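Long-range contacts in ribosomal protein L11 methyltransferase (Lactobacillus delbrueckii subsp. bulgaricus ATCC BAA-365, PDB 3GRZ), which probably methylates lysines of ribosomal protein L11 with S-adenosyl-L-methionine, this chain being its C-terminal methyltransferase fragment: residues B[15-20]-B[32-37]; B[62-67]-B[128-133]; B[160-165]-B[185-190]. One frame throughout, in Å; residues are numbered along the deposited sequence. Where two conformers were deposited one is given.

The three contacts follow one another along the chain, and none touches another. Contact 2 lies near the centre of the chain in the main sheet, and includes Asn-132 of the predicted S-adenosyl-L-methionine site. Contact 3 shares that sheet, strands 126-132 and 153-161 being neighbours; its centre is about 19 Å from that of contact 2, with nearest atoms about 5 Å apart. Contact 1 lies in a separate three-stranded sheet at the surface, its centre about 23 Å from that of contact 2 and about 28 Å from that of contact 3. Both outer contacts approach the predicted site: the Leu-33 side chain is about 7 Å from Thr-47, the Trp-188 side chain about 7 Å from Asn-132.

Contact 1 of 3, residues B[15-20]-B[32-37]; sequences VPEWED and RLDPGL
Val-15 and Arg-32 pair side by side in two parallel strands, next to Pro-16 and Leu-33. Leu-33 N donates to Val-15 O at 3.0 Å, and Glu-17 N makes a weak bond to Leu-33 O; Pro-16, lacking an amide hydrogen, cannot donate.

The polar side-chain link belongs to Arg-32, which was deposited in two conformers. In one of them its chain, extended from CG to NE, carries NH2 to 2.6 Å from Glu-19 O, a bond the second may not keep; NH1 adds a weak bond to the same oxygen. Val-15 CG1 lies over one guanidinium face, 3.4 Å from NH2, a place suited to a compact methyl group.

Among apolar contacts, Trp-18 CZ3 meets Pro-35 CG at 3.5 Å, while Pro-16 CB lies over one indole face. Proline gives a rigid, hydrophobic partner here. The Glu-17 and Asp-34 side chains run alongside each other, Glu-17 CG 3.9 Å from Asp-34 CB; their carboxylates do not touch. Asp-34 OD1 also accepts from Gly-36 N, an Asx turn.

Strand 12-16 is the middle one of its three-stranded sheet, between 6-9 and 29-33. Helix 93-105 packs alongside, its Leu-105 touching Glu-17 and Asp-34 and its Asn-102 touching Leu-33.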
ATOM      1  N   VAL B  15       3.245 -16.571   7.299  1.00 41.11           N
ATOM      2  CA  VAL B  15       3.517 -17.992   7.177  1.00 48.98           C
ATOM      3  C   VAL B  15       3.167 -18.678   8.506  1.00 50.05           C
ATOM      4  O   VAL B  15       3.417 -18.113   9.561  1.00 45.28           O
ATOM      5  CB  VAL B  15       4.992 -18.162   6.731  1.00 50.48           C
ATOM      6  CG1 VAL B  15       5.747 -19.210   7.499  1.00 53.54           C
ATOM      7  CG2 VAL B  15       5.056 -18.407   5.243  1.00 58.62           C
ATOM      8  N   PRO B  16       2.529 -19.871   8.461  1.00 51.51           N
ATOM      9  CA  PRO B  16       2.282 -20.613   9.705  1.00 50.79           C
ATOM     10  C   PRO B  16       3.617 -21.061  10.294  1.00 46.89           C
ATOM     11  O   PRO B  16       4.542 -21.335   9.535  1.00 46.70           O
ATOM     12  CB  PRO B  16       1.469 -21.824   9.240  1.00 52.35           C
ATOM     13  CG  PRO B  16       0.942 -21.441   7.880  1.00 54.45           C
ATOM     14  CD  PRO B  16       2.007 -20.591   7.287  1.00 51.85           C
ATOM     15  N   GLU B  17       3.723 -21.119  11.620  1.00 43.45           N
ATOM     16  CA  GLU B  17       5.027 -21.337  12.283  1.00 50.10           C
ATOM     17  C   GLU B  17       5.803 -22.607  11.891  1.00 53.73           C
ATOM     18  O   GLU B  17       7.039 -22.621  11.945  1.00 53.67           O
ATOM     19  CB  GLU B  17       4.891 -21.241  13.812  1.00 52.09           C
ATOM     20  CG  GLU B  17       3.950 -22.259  14.471  1.00 66.76           C
ATOM     21  CD  GLU B  17       4.649 -23.559  14.866  1.00 78.72           C
ATOM     22  OE1 GLU B  17       5.835 -23.503  15.260  1.00 82.13           O
ATOM     23  OE2 GLU B  17       4.008 -24.634  14.785  1.00 77.87           O
ATOM     24  N   TRP B  18       5.076 -23.656  11.499  1.00 58.28           N
ATOM     25  CA  TRP B  18       5.673 -24.937  11.105  1.00 66.02           C
ATOM     26  C   TRP B  18       6.352 -24.920   9.728  1.00 67.72           C
ATOM     27  O   TRP B  18       7.236 -25.737   9.473  1.00 71.87           O
ATOM     28  CB  TRP B  18       4.631 -26.066  11.160  1.00 65.66           C
ATOM     29  CG  TRP B  18       3.561 -25.983  10.101  1.00 67.93           C
ATOM     30  CD1 TRP B  18       3.682 -26.302   8.769  1.00 70.65           C
ATOM     31  CD2 TRP B  18       2.204 -25.573  10.289  1.00 65.16           C
ATOM     32  NE1 TRP B  18       2.489 -26.093   8.121  1.00 72.43           N
ATOM     33  CE2 TRP B  18       1.564 -25.650   9.029  1.00 66.53           C
ATOM     34  CE3 TRP B  18       1.468 -25.142  11.397  1.00 65.67           C
ATOM     35  CZ2 TRP B  18       0.220 -25.316   8.849  1.00 69.29           C
ATOM     36  CZ3 TRP B  18       0.129 -24.811  11.218  1.00 70.32           C
ATOM     37  CH2 TRP B  18      -0.480 -24.899   9.954  1.00 69.00           C
ATOM     38  N   GLU B  19       5.920 -24.009   8.851  1.00 66.23           N
ATOM     39  CA  GLU B  19       6.378 -23.952   7.453  1.00 66.43           C
ATOM     40  C   GLU B  19       7.872 -23.676   7.316  1.00 67.51           C
ATOM     41  O   GLU B  19       8.465 -23.000   8.152  1.00 64.54           O
ATOM     42  CB  GLU B  19       5.591 -22.891   6.678  1.00 67.05           C
ATOM     43  CG  GLU B  19       4.293 -23.382   6.058  1.00 73.28           C
ATOM     44  CD  GLU B  19       4.399 -23.653   4.562  1.00 81.87           C
ATOM     45  OE1 GLU B  19       5.527 -23.699   4.019  1.00 80.98           O
ATOM     46  OE2 GLU B  19       3.337 -23.818   3.924  1.00 85.52           O
ATOM     47  N   ASP B  20       8.480 -24.227   6.270  1.00 71.36           N
ATOM     48  CA  ASP B  20       9.873 -23.936   5.953  1.00 75.36           C
ATOM     49  C   ASP B  20       9.895 -23.175   4.634  1.00 74.23           C
ATOM     50  O   ASP B  20      10.214 -23.733   3.582  1.00 77.17           O
ATOM     51  CB  ASP B  20      10.695 -25.230   5.868  1.00 79.36           C
ATOM     52  CG  ASP B  20      12.201 -24.974   5.826  1.00 85.62           C
ATOM     53  OD1 ASP B  20      12.645 -23.853   6.165  1.00 87.86           O
ATOM     54  OD2 ASP B  20      12.945 -25.909   5.456  1.00 91.92           O
ATOM     55  N   ARG B  32       6.050 -15.158  10.929  1.00 36.54           N
ATOM     56  CA  ARG B  32       5.551 -16.434  11.422  0.50 35.53           C
ATOM     57  C   ARG B  32       4.507 -16.238  12.519  1.00 34.07           C
ATOM     58  O   ARG B  32       4.699 -15.460  13.458  1.00 33.28           O
ATOM     59  CB  ARG B  32       6.709 -17.319  11.885  0.50 35.29           C
ATOM     60  CG  ARG B  32       7.675 -17.621  10.751  0.50 44.40           C
ATOM     61  CD  ARG B  32       8.746 -18.637  11.115  0.50 50.67           C
ATOM     62  NE  ARG B  32       9.437 -19.082   9.907  0.50 59.32           N
ATOM     63  CZ  ARG B  32       9.060 -20.122   9.168  0.50 60.58           C
ATOM     64  NH1 ARG B  32       9.743 -20.445   8.076  0.50 59.58           N
ATOM     65  NH2 ARG B  32       8.007 -20.851   9.523  0.50 55.80           N
ATOM     66  N   LEU B  33       3.379 -16.930  12.369  1.00 29.70           N
ATOM     67  CA  LEU B  33       2.303 -16.897  13.351  1.00 35.94           C
ATOM     68  C   LEU B  33       1.898 -18.327  13.711  1.00 42.73           C
ATOM     69  O   LEU B  33       1.919 -19.214  12.860  1.00 42.72           O
ATOM     70  CB  LEU B  33       1.079 -16.153  12.808  1.00 37.81           C
ATOM     71  CG  LEU B  33       1.099 -14.653  12.471  1.00 37.53           C
ATOM     72  CD1 LEU B  33      -0.292 -14.207  12.066  1.00 37.86           C
ATOM     73  CD2 LEU B  33       1.601 -13.797  13.630  1.00 31.57           C
ATOM     74  N   ASP B  34       1.524 -18.534  14.970  1.00 40.47           N
ATOM     75  CA  ASP B  34       1.105 -19.847  15.459  1.00 45.32           C
ATOM     76  C   ASP B  34      -0.427 -19.915  15.438  1.00 46.79           C
ATOM     77  O   ASP B  34      -1.090 -19.215  16.204  1.00 48.67           O
ATOM     78  CB  ASP B  34       1.682 -20.096  16.867  1.00 45.60           C
ATOM     79  CG  ASP B  34       1.359 -21.501  17.428  1.00 50.54           C
ATOM     80  OD1 ASP B  34       0.520 -22.246  16.866  1.00 44.42           O
ATOM     81  OD2 ASP B  34       1.964 -21.855  18.459  1.00 46.25           O
ATOM     82  N   PRO B  35      -0.992 -20.768  14.555  1.00 53.86           N
ATOM     83  CA  PRO B  35      -2.438 -20.907  14.364  1.00 55.58           C
ATOM     84  C   PRO B  35      -3.143 -21.527  15.561  1.00 51.97           C
ATOM     85  O   PRO B  35      -4.346 -21.337  15.725  1.00 59.19           O
ATOM     86  CB  PRO B  35      -2.542 -21.858  13.165  1.00 56.67           C
ATOM     87  CG  PRO B  35      -1.214 -21.815  12.521  1.00 59.71           C
ATOM     88  CD  PRO B  35      -0.263 -21.677  13.658  1.00 55.92           C
ATOM     89  N   GLY B  36      -2.394 -22.256  16.383  1.00 53.38           N
ATOM     90  CA  GLY B  36      -2.912 -22.826  17.626  1.00 53.87           C
ATOM     91  C   GLY B  36      -3.239 -21.787  18.688  1.00 54.08           C
ATOM     92  O   GLY B  36      -4.035 -22.050  19.589  1.00 55.84           O
ATOM     93  N   LEU B  37      -2.622 -20.610  18.586  1.00 46.31           N
ATOM     94  CA  LEU B  37      -2.918 -19.511  19.500  1.00 47.26           C
ATOM     95  C   LEU B  37      -4.157 -18.777  19.015  1.00 45.32           C
ATOM     96  O   LEU B  37      -4.572 -18.942  17.866  1.00 52.67           O
ATOM     97  CB  LEU B  37      -1.724 -18.557  19.621  1.00 42.89           C
ATOM     98  CG  LEU B  37      -0.414 -19.173  20.123  1.00 52.06           C
ATOM     99  CD1 LEU B  37       0.730 -18.198  19.937  1.00 52.27           C
ATOM    100  CD2 LEU B  37      -0.528 -19.623  21.585  1.00 53.19           C
TER

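Contact 2 of 3, residues B[62-67]-B[128-133]; sequences LTVADV and LIVANI
The flat carboxylate of Asp-66 brings OD1 to 3.6 Å from Val-130 O. Both are acceptors, and a water 2.8 Å from Asp-66 OD1 joins the two strands: it also bonds Val-67 O and accepts from Asn-132 N at 2.9 Å. With CG opposite the backbone N (chi1 177°), the carboxylate leans toward the strand's C-terminal end, where OD2 bonds Thr-69 OG1. The other flat group, the amide of Asn-132, a residue predicted to bind S-adenosyl-L-methionine, bonds Thr-46 OG1 through ND2.

The strands run parallel, hydrogen bonds passing between them: Leu-128 N to Thr-63 O, Ala-65 N to Leu-128 O, Val-130 N to Ala-65 O, then Val-67 N to Val-130 O, 2.8 Å and nearly straight at 175°. Val-64 CG2 touches Leu-128 CD2 at 4.0 Å on one face, and Val-67 CG2 touches Ile-129 CG2 at 4.1 Å on the other; beta-branched valine and isoleucine suit strands, and small Ala-131 lets Leu-138 and Leu-141 of helix 135-145 pack close.

This is the central strand pair of a Rossmann-like methyltransferase sheet. Helix 73-80 covers the face of Asp-66 and Val-130, helix 135-145 that of Ile-129 and Ala-131, and strands 85-90 and 153-161 flank the pair.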
ATOM      1  N   LEU B  62       8.698   5.669  13.611  1.00 26.77           N
ATOM      2  CA  LEU B  62       7.593   6.275  14.328  1.00 28.42           C
ATOM      3  C   LEU B  62       7.305   5.456  15.568  1.00 31.72           C
ATOM      4  O   LEU B  62       7.506   4.240  15.567  1.00 25.77           O
ATOM      5  CB  LEU B  62       6.334   6.291  13.445  1.00 27.42           C
ATOM      6  CG  LEU B  62       6.393   6.986  12.078  1.00 26.10           C
ATOM      7  CD1 LEU B  62       5.092   6.760  11.323  1.00 29.43           C
ATOM      8  CD2 LEU B  62       6.707   8.481  12.199  1.00 29.43           C
ATOM      9  N   THR B  63       6.825   6.119  16.618  1.00 30.16           N
ATOM     10  CA  THR B  63       6.338   5.421  17.797  1.00 31.19           C
ATOM     11  C   THR B  63       4.897   4.954  17.539  1.00 32.80           C
ATOM     12  O   THR B  63       4.068   5.709  17.025  1.00 28.71           O
ATOM     13  CB  THR B  63       6.420   6.301  19.067  1.00 32.19           C
ATOM     14  OG1 THR B  63       5.611   7.471  18.899  1.00 31.31           O
ATOM     15  CG2 THR B  63       7.870   6.713  19.344  1.00 28.69           C
ATOM     16  N   VAL B  64       4.621   3.693  17.876  1.00 29.33           N
ATOM     17  CA  VAL B  64       3.387   3.025  17.449  1.00 29.03           C
ATOM     18  C   VAL B  64       2.618   2.480  18.644  1.00 31.60           C
ATOM     19  O   VAL B  64       3.223   1.913  19.557  1.00 30.36           O
ATOM     20  CB  VAL B  64       3.686   1.841  16.461  1.00 25.06           C
ATOM     21  CG1 VAL B  64       2.408   1.102  16.054  1.00 27.69           C
ATOM     22  CG2 VAL B  64       4.455   2.311  15.222  1.00 31.31           C
ATOM     23  N   ALA B  65       1.295   2.677  18.634  1.00 28.55           N
ATOM     24  CA  ALA B  65       0.372   1.891  19.456  1.00 28.04           C
ATOM     25  C   ALA B  65      -0.505   1.073  18.528  1.00 31.23           C
ATOM     26  O   ALA B  65      -1.136   1.626  17.630  1.00 30.70           O
ATOM     27  CB  ALA B  65      -0.498   2.777  20.352  1.00 26.60           C
ATOM     28  N   ASP B  66      -0.523  -0.242  18.744  1.00 31.63           N
ATOM     29  CA  ASP B  66      -1.397  -1.159  18.027  1.00 31.85           C
ATOM     30  C   ASP B  66      -2.507  -1.571  18.977  1.00 31.38           C
ATOM     31  O   ASP B  66      -2.282  -2.332  19.923  1.00 37.59           O
ATOM     32  CB  ASP B  66      -0.605  -2.380  17.536  1.00 29.85           C
ATOM     33  CG  ASP B  66      -1.483  -3.423  16.821  1.00 43.93           C
ATOM     34  OD1 ASP B  66      -2.606  -3.085  16.365  1.00 44.14           O
ATOM     35  OD2 ASP B  66      -1.042  -4.595  16.715  1.00 41.50           O
ATOM     36  N   VAL B  67      -3.704  -1.066  18.720  1.00 29.90           N
ATOM     37  CA  VAL B  67      -4.829  -1.214  19.635  1.00 27.09           C
ATOM     38  C   VAL B  67      -5.683  -2.393  19.197  1.00 29.74           C
ATOM     39  O   VAL B  67      -6.045  -2.480  18.029  1.00 31.86           O
ATOM     40  CB  VAL B  67      -5.682   0.087  19.673  1.00 28.65           C
ATOM     41  CG1 VAL B  67      -6.874  -0.061  20.607  1.00 34.43           C
ATOM     42  CG2 VAL B  67      -4.829   1.269  20.109  1.00 28.74           C
ATOM     43  N   LEU B 128       1.931   7.119  15.589  1.00 35.49           N
ATOM     44  CA  LEU B 128       1.086   6.257  14.776  1.00 29.90           C
ATOM     45  C   LEU B 128       0.217   5.355  15.657  1.00 31.77           C
ATOM     46  O   LEU B 128       0.723   4.582  16.469  1.00 28.49           O
ATOM     47  CB  LEU B 128       1.939   5.448  13.793  1.00 28.25           C
ATOM     48  CG  LEU B 128       1.198   4.561  12.789  1.00 33.26           C
ATOM     49  CD1 LEU B 128       0.557   5.427  11.723  1.00 26.44           C
ATOM     50  CD2 LEU B 128       2.163   3.568  12.155  1.00 27.27           C
ATOM     51  N   ILE B 129      -1.096   5.487  15.523  1.00 28.63           N
ATOM     52  CA  ILE B 129      -2.012   4.612  16.231  1.00 32.53           C
ATOM     53  C   ILE B 129      -2.699   3.729  15.187  1.00 35.37           C
ATOM     54  O   ILE B 129      -3.244   4.234  14.212  1.00 33.68           O
ATOM     55  CB  ILE B 129      -3.033   5.409  17.098  1.00 30.67           C
ATOM     56  CG1 ILE B 129      -2.285   6.204  18.182  1.00 39.29           C
ATOM     57  CG2 ILE B 129      -4.072   4.457  17.710  1.00 29.45           C
ATOM     58  CD1 ILE B 129      -3.162   7.077  19.074  1.00 33.24           C
ATOM     59  N   VAL B 130      -2.621   2.410  15.371  1.00 30.85           N
ATOM     60  CA  VAL B 130      -3.156   1.454  14.402  1.00 28.31           C
ATOM     61  C   VAL B 130      -4.214   0.619  15.108  1.00 30.28           C
ATOM     62  O   VAL B 130      -4.014   0.207  16.259  1.00 31.02           O
ATOM     63  CB  VAL B 130      -2.045   0.509  13.824  1.00 31.68           C
ATOM     64  CG1 VAL B 130      -2.615  -0.405  12.768  1.00 35.99           C
ATOM     65  CG2 VAL B 130      -0.888   1.306  13.237  1.00 34.18           C
ATOM     66  N   ALA B 131      -5.342   0.378  14.437  1.00 28.61           N
ATOM     67  CA  ALA B 131      -6.433  -0.406  15.026  1.00 30.85           C
ATOM     68  C   ALA B 131      -7.225  -1.139  13.956  1.00 32.90           C
ATOM     69  O   ALA B 131      -7.911  -0.506  13.159  1.00 30.89           O
ATOM     70  CB  ALA B 131      -7.360   0.498  15.845  1.00 34.28           C
ATOM     71  N   ASN B 132      -7.093  -2.467  13.925  1.00 31.24           N
ATOM     72  CA  ASN B 132      -7.919  -3.316  13.081  1.00 31.64           C
ATOM     73  C   ASN B 132      -8.945  -3.991  13.964  1.00 34.98           C
ATOM     74  O   ASN B 132      -8.763  -5.123  14.411  1.00 35.32           O
ATOM     75  CB  ASN B 132      -7.076  -4.360  12.323  1.00 27.97           C
ATOM     76  CG  ASN B 132      -7.903  -5.213  11.376  1.00 32.45           C
ATOM     77  OD1 ASN B 132      -9.055  -4.909  11.084  1.00 32.18           O
ATOM     78  ND2 ASN B 132      -7.315  -6.292  10.900  1.00 34.99           N
ATOM     79  N   ILE B 133     -10.020  -3.265  14.235  1.00 35.24           N
ATOM     80  CA  ILE B 133     -11.080  -3.742  15.109  1.00 38.07           C
ATOM     81  C   ILE B 133     -12.416  -3.272  14.518  1.00 37.08           C
ATOM     82  O   ILE B 133     -12.454  -2.389  13.647  1.00 36.06           O
ATOM     83  CB  ILE B 133     -10.891  -3.256  16.589  1.00 41.45           C
ATOM     84  CG1 ILE B 133     -10.753  -1.737  16.658  1.00 38.67           C
ATOM     85  CG2 ILE B 133      -9.662  -3.921  17.258  1.00 44.65           C
ATOM     86  CD1 ILE B 133     -10.308  -1.179  18.026  1.00 38.93           C
TER
HETATM   87  O   HOH W   1      -5.259  -3.715  15.758  1.00 32.22           O

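Contact 3 of 3, residues B[160-165]-B[185-190]; sequences IDYLQL and AGRWIG
Asp-161 and Arg-187 meet as two flat groups turned almost into one plane, 23° apart. The bent arginine chain brings NE and NH2 to the carboxylate from the same side: NE bonds OD1 at 2.4 Å, so short that the exact distance is doubtful, while Arg-187 NH2 bonds Asp-161 OD2 at 3.3 Å, on the syn side and nearly straight at 174°. A chi1 of -176° swings the Asp-161 carboxylate opposite its own amide N, where Arg-187 can meet it. Leu-163 N approaches OD2 from above the carboxylate plane, completing an Asx turn that helps fix the group's rotation. Aspartate suits this place because a short acid can serve both the arginine and the backbone.

Tyr-162 sets its ring carbon CE2 over one face of the Arg-187 guanidinium, toward the rim and 3.6 Å from NH2, the two planes well tilted rather than stacked; the same ring makes a cation-pi contact with Arg-184. Its backbone N bonds Arg-187 O. Trp-188 CE3 comes to 3.7 Å from Ile-160 O.

Beneath the polar group, on the opposite face of the sheet, Ile-160 and Ile-189 form an antiparallel hydrogen-bonded pair: Ile-189 N donates to Ile-160 O at 2.7 Å, and the return bond is weak. Ile-189 CD1 reaches Tyr-162 CB at 4.0 Å and Leu-165 CD2 at 4.1 Å, branched aliphatic chains filling a buried corner.

Replacing Asp-161 by an alanine would probably leave the Arg-187 charge without its mate and the Leu-163 amide without its Asx-turn acceptor.

The chemistry thus divides the contact between a partly exposed salt bridge, whose opposite charges would probably stabilise each other, and an apolar side that joins the end of strand 153-161 to the hairpin formed by strands 177-185 and 188-195.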
ATOM      1  N   ILE B 160     -13.401  -1.992   9.145  1.00 34.41           N
ATOM      2  CA  ILE B 160     -14.656  -1.240   8.978  1.00 29.79           C
ATOM      3  C   ILE B 160     -15.494  -1.849   7.869  1.00 31.18           C
ATOM      4  O   ILE B 160     -15.071  -1.861   6.715  1.00 32.83           O
ATOM      5  CB  ILE B 160     -14.390   0.251   8.640  1.00 30.69           C
ATOM      6  CG1 ILE B 160     -13.602   0.919   9.758  1.00 25.21           C
ATOM      7  CG2 ILE B 160     -15.706   1.018   8.407  1.00 34.38           C
ATOM      8  CD1 ILE B 160     -12.787   2.139   9.312  1.00 29.57           C
ATOM      9  N   ASP B 161     -16.681  -2.361   8.204  1.00 31.75           N
ATOM     10  CA  ASP B 161     -17.650  -2.741   7.161  1.00 34.01           C
ATOM     11  C   ASP B 161     -18.148  -1.484   6.431  1.00 31.83           C
ATOM     12  O   ASP B 161     -18.350  -0.461   7.070  1.00 34.33           O
ATOM     13  CB  ASP B 161     -18.833  -3.499   7.770  1.00 33.32           C
ATOM     14  CG  ASP B 161     -19.794  -3.992   6.717  1.00 41.52           C
ATOM     15  OD1 ASP B 161     -19.452  -4.966   6.020  1.00 47.78           O
ATOM     16  OD2 ASP B 161     -20.872  -3.384   6.564  1.00 47.00           O
ATOM     17  N   TYR B 162     -18.341  -1.555   5.111  1.00 34.94           N
ATOM     18  CA  TYR B 162     -18.691  -0.369   4.303  1.00 37.82           C
ATOM     19  C   TYR B 162     -19.980   0.357   4.733  1.00 42.27           C
ATOM     20  O   TYR B 162     -20.087   1.581   4.587  1.00 42.28           O
ATOM     21  CB  TYR B 162     -18.719  -0.693   2.795  1.00 37.18           C
ATOM     22  CG  TYR B 162     -19.957  -1.428   2.321  1.00 47.08           C
ATOM     23  CD1 TYR B 162     -20.975  -0.762   1.619  1.00 51.43           C
ATOM     24  CD2 TYR B 162     -20.114  -2.787   2.572  1.00 40.24           C
ATOM     25  CE1 TYR B 162     -22.115  -1.449   1.182  1.00 49.72           C
ATOM     26  CE2 TYR B 162     -21.237  -3.473   2.152  1.00 48.41           C
ATOM     27  CZ  TYR B 162     -22.234  -2.810   1.458  1.00 53.92           C
ATOM     28  OH  TYR B 162     -23.338  -3.532   1.049  1.00 50.86           O
ATOM     29  N   LEU B 163     -20.929  -0.395   5.288  1.00 38.66           N
ATOM     30  CA  LEU B 163     -22.172   0.170   5.823  1.00 42.52           C
ATOM     31  C   LEU B 163     -21.944   1.008   7.079  1.00 43.70           C
ATOM     32  O   LEU B 163     -22.739   1.894   7.387  1.00 44.66           O
ATOM     33  CB  LEU B 163     -23.189  -0.938   6.105  1.00 43.58           C
ATOM     34  CG  LEU B 163     -23.693  -1.748   4.902  1.00 48.20           C
ATOM     35  CD1 LEU B 163     -24.461  -2.994   5.355  1.00 53.54           C
ATOM     36  CD2 LEU B 163     -24.544  -0.902   3.958  1.00 51.66           C
ATOM     37  N   GLN B 164     -20.849   0.730   7.788  1.00 40.78           N
ATOM     38  CA  GLN B 164     -20.491   1.452   9.004  1.00 39.16           C
ATOM     39  C   GLN B 164     -19.687   2.723   8.734  1.00 37.75           C
ATOM     40  O   GLN B 164     -19.475   3.532   9.639  1.00 35.72           O
ATOM     41  CB  GLN B 164     -19.685   0.543   9.928  1.00 41.66           C
ATOM     42  CG  GLN B 164     -20.373  -0.762  10.294  1.00 50.08           C
ATOM     43  CD  GLN B 164     -20.999  -0.737  11.684  1.00 67.37           C
ATOM     44  OE1 GLN B 164     -21.549   0.284  12.129  1.00 66.22           O
ATOM     45  NE2 GLN B 164     -20.910  -1.870  12.385  1.00 62.71           N
ATOM     46  N   LEU B 165     -19.228   2.894   7.498  1.00 36.63           N
ATOM     47  CA  LEU B 165     -18.369   4.036   7.150  1.00 38.65           C
ATOM     48  C   LEU B 165     -18.924   5.464   7.418  1.00 38.20           C
ATOM     49  O   LEU B 165     -18.200   6.282   7.984  1.00 41.89           O
ATOM     50  CB  LEU B 165     -17.777   3.878   5.728  1.00 39.22           C
ATOM     51  CG  LEU B 165     -16.771   4.917   5.209  1.00 37.63           C
ATOM     52  CD1 LEU B 165     -15.530   5.064   6.115  1.00 34.85           C
ATOM     53  CD2 LEU B 165     -16.380   4.593   3.778  1.00 42.69           C
ATOM     54  N   ALA B 185     -11.582  -3.098   0.025  1.00 30.33           N
ATOM     55  CA  ALA B 185     -11.438  -4.433  -0.558  1.00 33.53           C
ATOM     56  C   ALA B 185     -12.605  -5.320  -0.112  1.00 36.42           C
ATOM     57  O   ALA B 185     -12.761  -5.599   1.082  1.00 38.53           O
ATOM     58  CB  ALA B 185     -10.097  -5.066  -0.154  1.00 32.43           C
ATOM     59  N   GLY B 186     -13.421  -5.755  -1.067  1.00 38.94           N
ATOM     60  CA  GLY B 186     -14.656  -6.481  -0.759  1.00 37.48           C
ATOM     61  C   GLY B 186     -15.587  -5.547  -0.022  1.00 36.52           C
ATOM     62  O   GLY B 186     -15.824  -4.436  -0.472  1.00 39.41           O
ATOM     63  N   ARG B 187     -16.082  -5.970   1.138  1.00 37.20           N
ATOM     64  CA  ARG B 187     -16.936  -5.092   1.941  1.00 38.84           C
ATOM     65  C   ARG B 187     -16.168  -4.306   3.008  1.00 32.05           C
ATOM     66  O   ARG B 187     -16.751  -3.508   3.745  1.00 37.02           O
ATOM     67  CB  ARG B 187     -18.139  -5.857   2.518  1.00 44.53           C
ATOM     68  CG  ARG B 187     -17.873  -6.947   3.574  1.00 51.08           C
ATOM     69  CD  ARG B 187     -19.221  -7.632   3.966  1.00 54.42           C
ATOM     70  NE  ARG B 187     -20.209  -6.651   4.447  1.00 54.46           N
ATOM     71  CZ  ARG B 187     -21.530  -6.713   4.269  1.00 55.95           C
ATOM     72  NH1 ARG B 187     -22.093  -7.721   3.606  1.00 53.05           N
ATOM     73  NH2 ARG B 187     -22.300  -5.746   4.765  1.00 52.03           N
ATOM     74  N   TRP B 188     -14.852  -4.511   3.052  1.00 30.14           N
ATOM     75  CA  TRP B 188     -14.002  -3.952   4.113  1.00 31.35           C
ATOM     76  C   TRP B 188     -13.329  -2.655   3.727  1.00 32.57           C
ATOM     77  O   TRP B 188     -12.884  -2.497   2.601  1.00 29.80           O
ATOM     78  CB  TRP B 188     -12.930  -4.965   4.537  1.00 34.81           C
ATOM     79  CG  TRP B 188     -13.523  -6.210   5.058  1.00 33.27           C
ATOM     80  CD1 TRP B 188     -13.528  -7.437   4.447  1.00 37.25           C
ATOM     81  CD2 TRP B 188     -14.250  -6.360   6.279  1.00 35.56           C
ATOM     82  NE1 TRP B 188     -14.197  -8.343   5.226  1.00 37.12           N
ATOM     83  CE2 TRP B 188     -14.650  -7.712   6.358  1.00 44.97           C
ATOM     84  CE3 TRP B 188     -14.592  -5.484   7.325  1.00 32.33           C
ATOM     85  CZ2 TRP B 188     -15.374  -8.215   7.444  1.00 46.24           C
ATOM     86  CZ3 TRP B 188     -15.314  -5.986   8.406  1.00 39.63           C
ATOM     87  CH2 TRP B 188     -15.697  -7.338   8.453  1.00 43.35           C
ATOM     88  N   ILE B 189     -13.235  -1.754   4.693  1.00 31.21           N
ATOM     89  CA  ILE B 189     -12.656  -0.436   4.516  1.00 29.72           C
ATOM     90  C   ILE B 189     -11.448  -0.275   5.419  1.00 30.37           C
ATOM     91  O   ILE B 189     -11.474  -0.688   6.588  1.00 29.64           O
ATOM     92  CB  ILE B 189     -13.694   0.682   4.878  1.00 33.28           C
ATOM     93  CG1 ILE B 189     -15.025   0.480   4.137  1.00 35.62           C
ATOM     94  CG2 ILE B 189     -13.130   2.074   4.649  1.00 28.96           C
ATOM     95  CD1 ILE B 189     -15.035   0.909   2.710  1.00 43.67           C
ATOM     96  N   GLY B 190     -10.390   0.327   4.875  1.00 27.85           N
ATOM     97  CA  GLY B 190      -9.251   0.795   5.663  1.00 25.62           C
ATOM     98  C   GLY B 190      -9.072   2.288   5.471  1.00 32.39           C
ATOM     99  O   GLY B 190      -9.305   2.809   4.383  1.00 29.74           O
TER